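Local coordinates for protein serine protease (Arthrobacter nicotinovorans, PDB 3WY8) that probably hydrolyses peptide bonds, acting as the trypsin-like serine protease domain of a longer precursor, with keratinolytic activity, at residues N28-A33 against S113-N118; L123-F128 against G173-G178; T149-N154 against N189-G194. One frame throughout, in Å; residues are numbered along the deposited sequence.

Interaction 1 (N28-A33 against S113-N118)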
loop_
_atom_site.group_PDB
_atom_site.type_symbol
_atom_site.label_atom_id
_atom_site.label_comp_id
_atom_site.label_asym_id
_atom_site.label_seq_id
_atom_site.Cartn_x
_atom_site.Cartn_y
_atom_site.Cartn_z
ATOM N N ASN A 28 4.362 1.741 1.673
ATOM C CA ASN A 28 4.824 3.069 2.049
ATOM C C ASN A 28 5.191 3.141 3.518
ATOM O O ASN A 28 4.450 2.644 4.371
ATOM C CB ASN A 28 3.726 4.091 1.738
ATOM C CG ASN A 28 4.208 5.517 1.836
ATOM O OD1 ASN A 28 5.259 5.871 1.299
ATOM N ND2 ASN A 28 3.428 6.354 2.502
ATOM N N SER A 29 6.338 3.756 3.810
ATOM C CA SER A 29 6.727 4.038 5.186
ATOM C C SER A 29 5.811 5.131 5.744
ATOM O O SER A 29 5.753 6.239 5.205
ATOM C CB SER A 29 8.195 4.468 5.258
ATOM O OG SER A 29 8.558 4.827 6.586
ATOM N N VAL A 30 5.078 4.801 6.806
ATOM C CA VAL A 30 4.135 5.754 7.409
ATOM C C VAL A 30 4.560 6.118 8.823
ATOM O O VAL A 30 5.142 5.299 9.538
ATOM C CB VAL A 30 2.664 5.251 7.393
ATOM C CG1 VAL A 30 2.137 5.196 5.959
ATOM C CG2 VAL A 30 2.514 3.888 8.079
ATOM N N THR A 31 4.276 7.356 9.213
ATOM C CA THR A 31 4.690 7.847 10.523
ATOM C C THR A 31 4.058 6.987 11.612
ATOM O O THR A 31 2.887 6.635 11.530
ATOM C CB THR A 31 4.324 9.327 10.711
ATOM O OG1 THR A 31 4.837 10.084 9.604
ATOM C CG2 THR A 31 4.919 9.866 11.999
ATOM N N ALA A 32 4.860 6.635 12.611
ATOM C CA ALA A 32 4.440 5.726 13.670
ATOM C C ALA A 32 5.454 5.790 14.798
ATOM O O ALA A 32 6.652 5.927 14.544
ATOM C CB ALA A 32 4.349 4.302 13.137
ATOM N N ALA A 33 4.977 5.675 16.038
ATOM C CA ALA A 33 5.858 5.704 17.209
ATOM C C ALA A 33 7.020 4.711 17.106
ATOM O O ALA A 33 8.134 5.014 17.536
ATOM C CB ALA A 33 5.064 5.470 18.484
ATOM N N SER A 113 5.527 9.017 5.705
ATOM C CA SER A 113 4.393 9.861 5.359
ATOM C C SER A 113 3.447 9.985 6.539
ATOM O O SER A 113 3.208 9.011 7.256
ATOM C CB SER A 113 3.618 9.257 4.191
ATOM O OG SER A 113 4.432 9.118 3.042
ATOM N N GLY A 114 2.895 11.180 6.727
ATOM C CA GLY A 114 1.769 11.354 7.636
ATOM C C GLY A 114 0.564 10.601 7.103
ATOM O O GLY A 114 0.479 10.318 5.900
ATOM N N VAL A 115 -0.358 10.263 8.000
ATOM C CA VAL A 115 -1.586 9.558 7.626
ATOM C C VAL A 115 -2.835 10.339 8.020
ATOM O O VAL A 115 -2.802 11.150 8.951
ATOM C CB VAL A 115 -1.651 8.118 8.224
ATOM C CG1 VAL A 115 -0.637 7.212 7.546
ATOM C CG2 VAL A 115 -1.448 8.127 9.742
ATOM N N GLN A 116 -3.927 10.095 7.296
ATOM C CA GLN A 116 -5.230 10.669 7.611
ATOM C C GLN A 116 -6.296 9.587 7.621
ATOM O O GLN A 116 -6.298 8.696 6.765
ATOM C CB GLN A 116 -5.627 11.746 6.596
ATOM C CG GLN A 116 -4.769 13.005 6.612
ATOM C CD GLN A 116 -4.940 13.848 7.866
ATOM O OE1 GLN A 116 -5.952 13.756 8.569
ATOM N NE2 GLN A 116 -3.949 14.691 8.144
ATOM N N PHE A 117 -7.195 9.676 8.600
ATOM C CA PHE A 117 -8.357 8.796 8.691
ATOM C C PHE A 117 -9.614 9.636 8.847
ATOM O O PHE A 117 -9.541 10.802 9.253
ATOM C CB PHE A 117 -8.213 7.821 9.868
ATOM C CG PHE A 117 -6.962 6.998 9.808
ATOM C CD1 PHE A 117 -6.916 5.835 9.046
ATOM C CD2 PHE A 117 -5.819 7.400 10.496
ATOM C CE1 PHE A 117 -5.743 5.072 8.978
ATOM C CE2 PHE A 117 -4.650 6.652 10.433
ATOM C CZ PHE A 117 -4.608 5.490 9.673
ATOM N N ASN A 118 -10.757 9.043 8.501
ATOM C CA ASN A 118 -12.065 9.684 8.649
ATOM C C ASN A 118 -12.149 11.027 7.930
ATOM O O ASN A 118 -12.744 11.982 8.433
ATOM C CB ASN A 118 -12.428 9.810 10.134
ATOM C CG ASN A 118 -12.136 8.543 10.895
ATOM O OD1 ASN A 118 -12.683 7.484 10.580
ATOM N ND2 ASN A 118 -11.237 8.629 11.873
#
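Asn28 and Ser29 of one segment meet Ser113 of the other in a contact built on three firm hydrogen bonds, one from a side chain and two between backbones. The amide nitrogen Asn28 ND2 donates to Ser113 OG over 3.0 Å, and the hydroxyl oxygen lies in the plane of the amide. The torsion about CA-CB sets this up: with CG anti to the backbone N (chi1 -169°), the buried amide is carried toward Ser113. Its remaining capacity is used elsewhere, since Asn28 ND2 also bonds Gln185 and Asn28 OD1 bonds His10. With all of these partners in place, the amide is held against rotation.

Ser113 bonds through both its N and its O to the residues flanking Val30. Ser113 N reaches Ser29 O over 2.8 Å, and Ser113 O takes Thr31 N over the same 2.8 Å, which makes a single beta bridge between Val30 and Ser113. CA-H of Val30 leans on the same carbonyl, 3.4 Å from CA to Ser113 O. The nearby hydroxyls of Thr31 and Ser29 find their strongest partners in Ser112 and Gly111 O. On the apolar side, Val30 CG1 meets Val115 CG1 at 3.8 Å, the two side chains crossing at about a right angle.

The contact joins the N-terminal barrel of the trypsin-like fold, which residues 28-33 leave at the end of strand 21-29, to the connection from helix 106-110 into the second half. Gly114 and Gln116 hydrogen-bond through the backbone with Gln185 of strand 185-188, the neighbour of strand 174-177, while Val115 packs on Tyr213 of the C-terminal helix 207-218.

Interaction 2 (L123-F128 against G173-G178)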
loop_
_atom_site.group_PDB
_atom_site.type_symbol
_atom_site.label_atom_id
_atom_site.label_comp_id
_atom_site.label_asym_id
_atom_site.label_seq_id
_atom_site.Cartn_x
_atom_site.Cartn_y
_atom_site.Cartn_z
ATOM N N LEU A 123 -12.053 13.369 -2.428
ATOM C CA LEU A 123 -10.821 14.148 -2.515
ATOM C C LEU A 123 -10.033 13.805 -3.779
ATOM O O LEU A 123 -10.309 12.798 -4.438
ATOM C CB LEU A 123 -9.943 13.924 -1.277
ATOM C CG LEU A 123 -10.485 14.409 0.075
ATOM C CD1 LEU A 123 -9.570 13.942 1.200
ATOM C CD2 LEU A 123 -10.645 15.923 0.100
ATOM N N SER A 124 -9.071 14.659 -4.120
ATOM C CA SER A 124 -8.153 14.390 -5.227
ATOM C C SER A 124 -6.894 13.720 -4.695
ATOM O O SER A 124 -6.438 14.031 -3.593
ATOM C CB SER A 124 -7.815 15.680 -5.970
ATOM O OG SER A 124 -8.971 16.168 -6.627
ATOM N N TYR A 125 -6.337 12.804 -5.486
ATOM C CA TYR A 125 -5.233 11.963 -5.040
ATOM C C TYR A 125 -4.150 11.799 -6.091
ATOM O O TYR A 125 -4.399 11.946 -7.286
ATOM C CB TYR A 125 -5.741 10.557 -4.708
ATOM C CG TYR A 125 -6.627 10.476 -3.494
ATOM C CD1 TYR A 125 -6.076 10.334 -2.226
ATOM C CD2 TYR A 125 -8.016 10.521 -3.618
ATOM C CE1 TYR A 125 -6.888 10.250 -1.099
ATOM C CE2 TYR A 125 -8.838 10.442 -2.501
ATOM C CZ TYR A 125 -8.262 10.303 -1.247
ATOM O OH TYR A 125 -9.068 10.221 -0.143
ATOM N N LYS A 126 -2.948 11.484 -5.622
ATOM C CA LYS A 126 -1.910 10.923 -6.475
ATOM C C LYS A 126 -1.493 9.590 -5.857
ATOM O O LYS A 126 -1.096 9.538 -4.694
ATOM C CB LYS A 126 -0.720 11.876 -6.611
ATOM C CG LYS A 126 0.314 11.410 -7.648
ATOM C CD LYS A 126 1.400 12.451 -7.881
ATOM C CE LYS A 126 2.390 11.969 -8.932
ATOM N NZ LYS A 126 3.399 13.000 -9.320
ATOM N N SER A 127 -1.628 8.520 -6.636
ATOM C CA SER A 127 -1.322 7.165 -6.184
ATOM C C SER A 127 -0.038 6.662 -6.822
ATOM O O SER A 127 0.226 6.930 -7.989
ATOM C CB SER A 127 -2.471 6.217 -6.527
ATOM O OG SER A 127 -2.056 4.855 -6.463
ATOM N N PHE A 128 0.745 5.925 -6.045
ATOM C CA PHE A 128 2.024 5.394 -6.501
ATOM C C PHE A 128 2.065 3.881 -6.397
ATOM O O PHE A 128 1.366 3.296 -5.582
ATOM C CB PHE A 128 3.151 5.973 -5.651
ATOM C CG PHE A 128 3.387 7.437 -5.872
ATOM C CD1 PHE A 128 4.465 7.866 -6.647
ATOM C CD2 PHE A 128 2.551 8.390 -5.293
ATOM C CE1 PHE A 128 4.703 9.228 -6.848
ATOM C CE2 PHE A 128 2.775 9.755 -5.494
ATOM C CZ PHE A 128 3.852 10.172 -6.275
ATOM N N GLY A 173 0.116 0.128 -2.922
ATOM C CA GLY A 173 0.788 1.414 -3.119
ATOM C C GLY A 173 -0.021 2.573 -2.561
ATOM O O GLY A 173 -1.250 2.529 -2.569
ATOM N N PRO A 174 0.662 3.628 -2.085
ATOM C CA PRO A 174 -0.037 4.680 -1.345
ATOM C C PRO A 174 -0.843 5.660 -2.202
ATOM O O PRO A 174 -0.409 6.039 -3.291
ATOM C CB PRO A 174 1.101 5.411 -0.632
ATOM C CG PRO A 174 2.293 5.224 -1.540
ATOM C CD PRO A 174 2.124 3.840 -2.116
ATOM N N TRP A 175 -2.005 6.058 -1.687
ATOM C CA TRP A 175 -2.760 7.191 -2.210
ATOM C C TRP A 175 -2.467 8.390 -1.326
ATOM O O TRP A 175 -2.741 8.353 -0.122
ATOM C CB TRP A 175 -4.266 6.921 -2.131
ATOM C CG TRP A 175 -4.822 5.978 -3.145
ATOM C CD1 TRP A 175 -4.211 4.880 -3.679
ATOM C CD2 TRP A 175 -6.133 6.025 -3.715
ATOM N NE1 TRP A 175 -5.055 4.251 -4.564
ATOM C CE2 TRP A 175 -6.242 4.934 -4.604
ATOM C CE3 TRP A 175 -7.227 6.888 -3.564
ATOM C CZ2 TRP A 175 -7.402 4.685 -5.349
ATOM C CZ3 TRP A 175 -8.383 6.642 -4.302
ATOM C CH2 TRP A 175 -8.460 5.548 -5.181
ATOM N N PHE A 176 -1.926 9.452 -1.917
ATOM C CA PHE A 176 -1.708 10.694 -1.174
ATOM C C PHE A 176 -2.766 11.710 -1.550
ATOM O O PHE A 176 -3.048 11.899 -2.734
ATOM C CB PHE A 176 -0.318 11.273 -1.460
ATOM C CG PHE A 176 0.808 10.353 -1.087
ATOM C CD1 PHE A 176 1.208 10.228 0.237
ATOM C CD2 PHE A 176 1.464 9.607 -2.062
ATOM C CE1 PHE A 176 2.251 9.365 0.591
ATOM C CE2 PHE A 176 2.502 8.747 -1.720
ATOM C CZ PHE A 176 2.897 8.622 -0.395
ATOM N N ILE A 177 -3.368 12.349 -0.548
ATOM C CA ILE A 177 -4.290 13.459 -0.811
ATOM C C ILE A 177 -3.501 14.570 -1.489
ATOM O O ILE A 177 -2.444 14.965 -1.001
ATOM C CB ILE A 177 -4.929 14.021 0.476
ATOM C CG1 ILE A 177 -5.707 12.930 1.217
ATOM C CG2 ILE A 177 -5.844 15.208 0.141
ATOM C CD1 ILE A 177 -6.078 13.303 2.658
ATOM N N GLY A 178 -4.012 15.064 -2.613
ATOM C CA GLY A 178 -3.336 16.132 -3.345
ATOM C C GLY A 178 -2.584 15.625 -4.556
ATOM O O GLY A 178 -3.016 14.667 -5.204
HETATM O O HOH W 1 -4.193 14.913 -7.815
#
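Tyr125 presents one ring face to Trp175, whose CE3 edge stands over it, 3.6 Å from Tyr125 CG, in an edge-to-face pair with planes at 59°. Both rings belong to adjacent antiparallel strands, 124-128 and 174-177, in the second, C-terminal half of a trypsin-like fold. The indole has its own visitor: Ser127 CB sits over a face of the five-membered ring in a CH-pi contact, 4.0 Å from its centroid. On the other side of the sheet, Phe128 CD2 lies in the plane of the Phe176 ring at its edge, 3.6 Å from Phe176 CE2. Pro174 O lies at the edge of the Phe128 ring.

The backbone register sets Ser127 directly across from Trp175 and leaves both aromatic pairs diagonal. Lys126 and Phe176 form a hydrogen-bonded pair through both of their N-H...O bonds, whereas Ser127 with Trp175 and Tyr125 with Ile177 are non-hydrogen-bonded pairs. Phe128 N adds a bond to Pro174 O. Lys126, with CG anti to its N (chi1 -172°) and an extended chain, leads its ammonium away to a salt bridge with Glu5. Leu123 CD1 and Ile177 CD1 touch at 3.8 Å beside the Gly178 end of the strand pair. There Gly178 N donates to Ser124 O (2.8 Å), and a water donates to both Tyr125 O and Gly178 O, 2.9 Å from the latter.

Interaction 3 (T149-N154 against N189-G194)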
loop_
_atom_site.group_PDB
_atom_site.type_symbol
_atom_site.label_atom_id
_atom_site.label_comp_id
_atom_site.label_asym_id
_atom_site.label_seq_id
_atom_site.Cartn_x
_atom_site.Cartn_y
_atom_site.Cartn_z
ATOM N N THR A 149 -14.042 9.036 -7.021
ATOM C CA THR A 149 -15.487 8.849 -7.129
ATOM C C THR A 149 -15.859 7.462 -6.614
ATOM O O THR A 149 -14.995 6.604 -6.440
ATOM C CB THR A 149 -15.999 9.024 -8.583
ATOM O OG1 THR A 149 -15.286 8.139 -9.459
ATOM C CG2 THR A 149 -15.821 10.473 -9.050
ATOM N N ASN A 150 -17.143 7.245 -6.358
ATOM C CA ASN A 150 -17.608 5.952 -5.873
ATOM C C ASN A 150 -17.527 4.859 -6.930
ATOM O O ASN A 150 -17.459 5.144 -8.132
ATOM C CB ASN A 150 -19.034 6.071 -5.328
ATOM C CG ASN A 150 -19.118 6.998 -4.137
ATOM O OD1 ASN A 150 -18.160 7.134 -3.373
ATOM N ND2 ASN A 150 -20.264 7.653 -3.974
ATOM N N ASP A 151 -17.498 3.611 -6.471
ATOM C CA ASP A 151 -17.627 2.457 -7.358
ATOM C C ASP A 151 -19.080 2.406 -7.842
ATOM O O ASP A 151 -19.992 2.198 -7.040
ATOM C CB ASP A 151 -17.247 1.172 -6.603
ATOM C CG ASP A 151 -17.214 -0.058 -7.498
ATOM O OD1 ASP A 151 -17.990 -0.133 -8.474
ATOM O OD2 ASP A 151 -16.413 -0.970 -7.209
ATOM N N PRO A 152 -19.301 2.597 -9.159
ATOM C CA PRO A 152 -20.659 2.676 -9.704
ATOM C C PRO A 152 -21.392 1.341 -9.696
ATOM O O PRO A 152 -22.613 1.313 -9.855
ATOM C CB PRO A 152 -20.430 3.101 -11.163
ATOM C CG PRO A 152 -19.018 3.544 -11.250
ATOM C CD PRO A 152 -18.289 2.756 -10.216
ATOM N N TYR A 153 -20.650 0.253 -9.513
ATOM C CA TYR A 153 -21.187 -1.089 -9.721
ATOM C C TYR A 153 -21.287 -1.863 -8.423
ATOM O O TYR A 153 -22.339 -2.432 -8.112
ATOM C CB TYR A 153 -20.326 -1.842 -10.734
ATOM C CG TYR A 153 -19.947 -0.983 -11.915
ATOM C CD1 TYR A 153 -20.886 -0.664 -12.899
ATOM C CD2 TYR A 153 -18.662 -0.456 -12.031
ATOM C CE1 TYR A 153 -20.550 0.140 -13.973
ATOM C CE2 TYR A 153 -18.317 0.353 -13.102
ATOM C CZ TYR A 153 -19.264 0.640 -14.073
ATOM O OH TYR A 153 -18.928 1.443 -15.131
ATOM N N ASN A 154 -20.197 -1.864 -7.662
ATOM C CA ASN A 154 -20.157 -2.500 -6.351
ATOM C C ASN A 154 -19.895 -1.469 -5.237
ATOM O O ASN A 154 -18.825 -1.490 -4.623
ATOM C CB ASN A 154 -19.085 -3.606 -6.328
ATOM C CG ASN A 154 -19.428 -4.791 -7.233
ATOM O OD1 ASN A 154 -20.469 -5.423 -7.078
ATOM N ND2 ASN A 154 -18.535 -5.108 -8.165
ATOM N N ASN A 189 -3.797 1.296 -3.145
ATOM C CA ASN A 189 -4.287 0.556 -4.308
ATOM C C ASN A 189 -4.821 -0.816 -3.891
ATOM O O ASN A 189 -4.100 -1.604 -3.275
ATOM C CB ASN A 189 -3.166 0.376 -5.335
ATOM C CG ASN A 189 -2.627 1.695 -5.852
ATOM O OD1 ASN A 189 -3.381 2.637 -6.096
ATOM N ND2 ASN A 189 -1.310 1.762 -6.036
ATOM N N SER A 190 -6.080 -1.099 -4.219
ATOM C CA SER A 190 -6.708 -2.351 -3.784
ATOM C C SER A 190 -7.190 -3.250 -4.921
ATOM O O SER A 190 -6.830 -4.432 -4.983
ATOM C CB SER A 190 -7.859 -2.065 -2.810
ATOM O OG SER A 190 -8.598 -3.250 -2.539
ATOM N N TYR A 191 -8.015 -2.708 -5.810
ATOM C CA TYR A 191 -8.547 -3.508 -6.903
ATOM C C TYR A 191 -8.890 -2.698 -8.142
ATOM O O TYR A 191 -9.058 -1.478 -8.086
ATOM C CB TYR A 191 -9.773 -4.328 -6.449
ATOM C CG TYR A 191 -11.033 -3.521 -6.175
ATOM C CD1 TYR A 191 -11.964 -3.271 -7.187
ATOM C CD2 TYR A 191 -11.299 -3.025 -4.898
ATOM C CE1 TYR A 191 -13.126 -2.534 -6.935
ATOM C CE2 TYR A 191 -12.460 -2.293 -4.634
ATOM C CZ TYR A 191 -13.362 -2.052 -5.655
ATOM O OH TYR A 191 -14.502 -1.328 -5.406
ATOM N N GLY A 192 -8.994 -3.412 -9.258
ATOM C CA GLY A 192 -9.558 -2.870 -10.482
ATOM C C GLY A 192 -10.478 -3.913 -11.083
ATOM O O GLY A 192 -10.511 -5.059 -10.629
ATOM N N TYR A 193 -11.230 -3.515 -12.099
ATOM C CA TYR A 193 -12.096 -4.441 -12.818
ATOM C C TYR A 193 -11.414 -4.998 -14.062
ATOM O O TYR A 193 -11.476 -4.408 -15.141
ATOM C CB TYR A 193 -13.419 -3.756 -13.149
ATOM C CG TYR A 193 -14.278 -3.589 -11.926
ATOM C CD1 TYR A 193 -14.927 -4.686 -11.359
ATOM C CD2 TYR A 193 -14.422 -2.347 -11.310
ATOM C CE1 TYR A 193 -15.704 -4.554 -10.228
ATOM C CE2 TYR A 193 -15.205 -2.201 -10.175
ATOM C CZ TYR A 193 -15.837 -3.311 -9.638
ATOM O OH TYR A 193 -16.615 -3.187 -8.516
ATOM N N GLY A 194 -10.759 -6.143 -13.897
ATOM C CA GLY A 194 -9.955 -6.735 -14.964
ATOM C C GLY A 194 -8.487 -6.371 -14.839
ATOM O O GLY A 194 -8.133 -5.426 -14.127
#
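Two tyrosine hydroxyls, those of Tyr191 and Tyr193, converge on a single carboxylate oxygen, OD2 of Asp151, although the backbones stay well apart, with Asp151 CA 10.2 Å from Gly192 CA. Tyr193 OH donates to the syn lone pair of Asp151 OD2 over 2.6 Å. Tyr191 OH uses the anti lone pair of the same oxygen, at 2.7 Å. The Tyr193 ring stands almost upright to the carboxylate, with planes 82° apart, while the Tyr191 ring is turned by only 34°.

The other oxygen serves its own segment. Tyr153 N donates to Asp151 OD1 and closes an Asx turn; Asn154 N, three residues on from the aspartate, bonds the same oxygen and extends the turn to an Asx motif, each bond 2.9 Å long and both donors coming from the same face of the carboxylate plane. Four donors thus surround the group, and they would be expected to stabilise its negative charge. Because CG is anti to the backbone N of Asp151 (chi1 -174°), the carboxylate can reach toward the tyrosines while its second oxygen stays over the turn. Tyr193 OH both donates to Asp151 OD2 and accepts from Asn154 ND2 over 2.7 Å, nearly in the amide plane of Asn154. Tyr191 OH has Thr159 as a further partner.

The contact lies at the surface, beyond the end of strand 142-150. Residues 189-194 leave strand 185-188 and, through a classic beta bulge at Ser190 and Tyr191, face Tyr201 of strand 199-202, on whose ring Tyr191 stacks; the neighbouring Ser190 bonds Asp92, a probable member of the catalytic triad.

Interactions 1 and 2 lie at similar depth in the trypsin-like fold, whereas interaction 3 is at the surface. Interaction 1 joins the closed barrel to the connection entering the second sheet; its centre is about 13 Å from that of interaction 2, and Ser113 and Asn28 pack against Phe176. The centres of interactions 2 and 3 are about 15 Å apart, and Asn189 links them by accepting from Ser127 and Trp175 in probable hydrogen bonds. Interactions 1 and 3, about 24 Å apart between centres, do not touch. Along the chain interaction 1 closes before the others open, whereas interactions 2 and 3 interleave, their segments alternating, and both reach the same sheet through neighbouring strands 124-129 and 142-150.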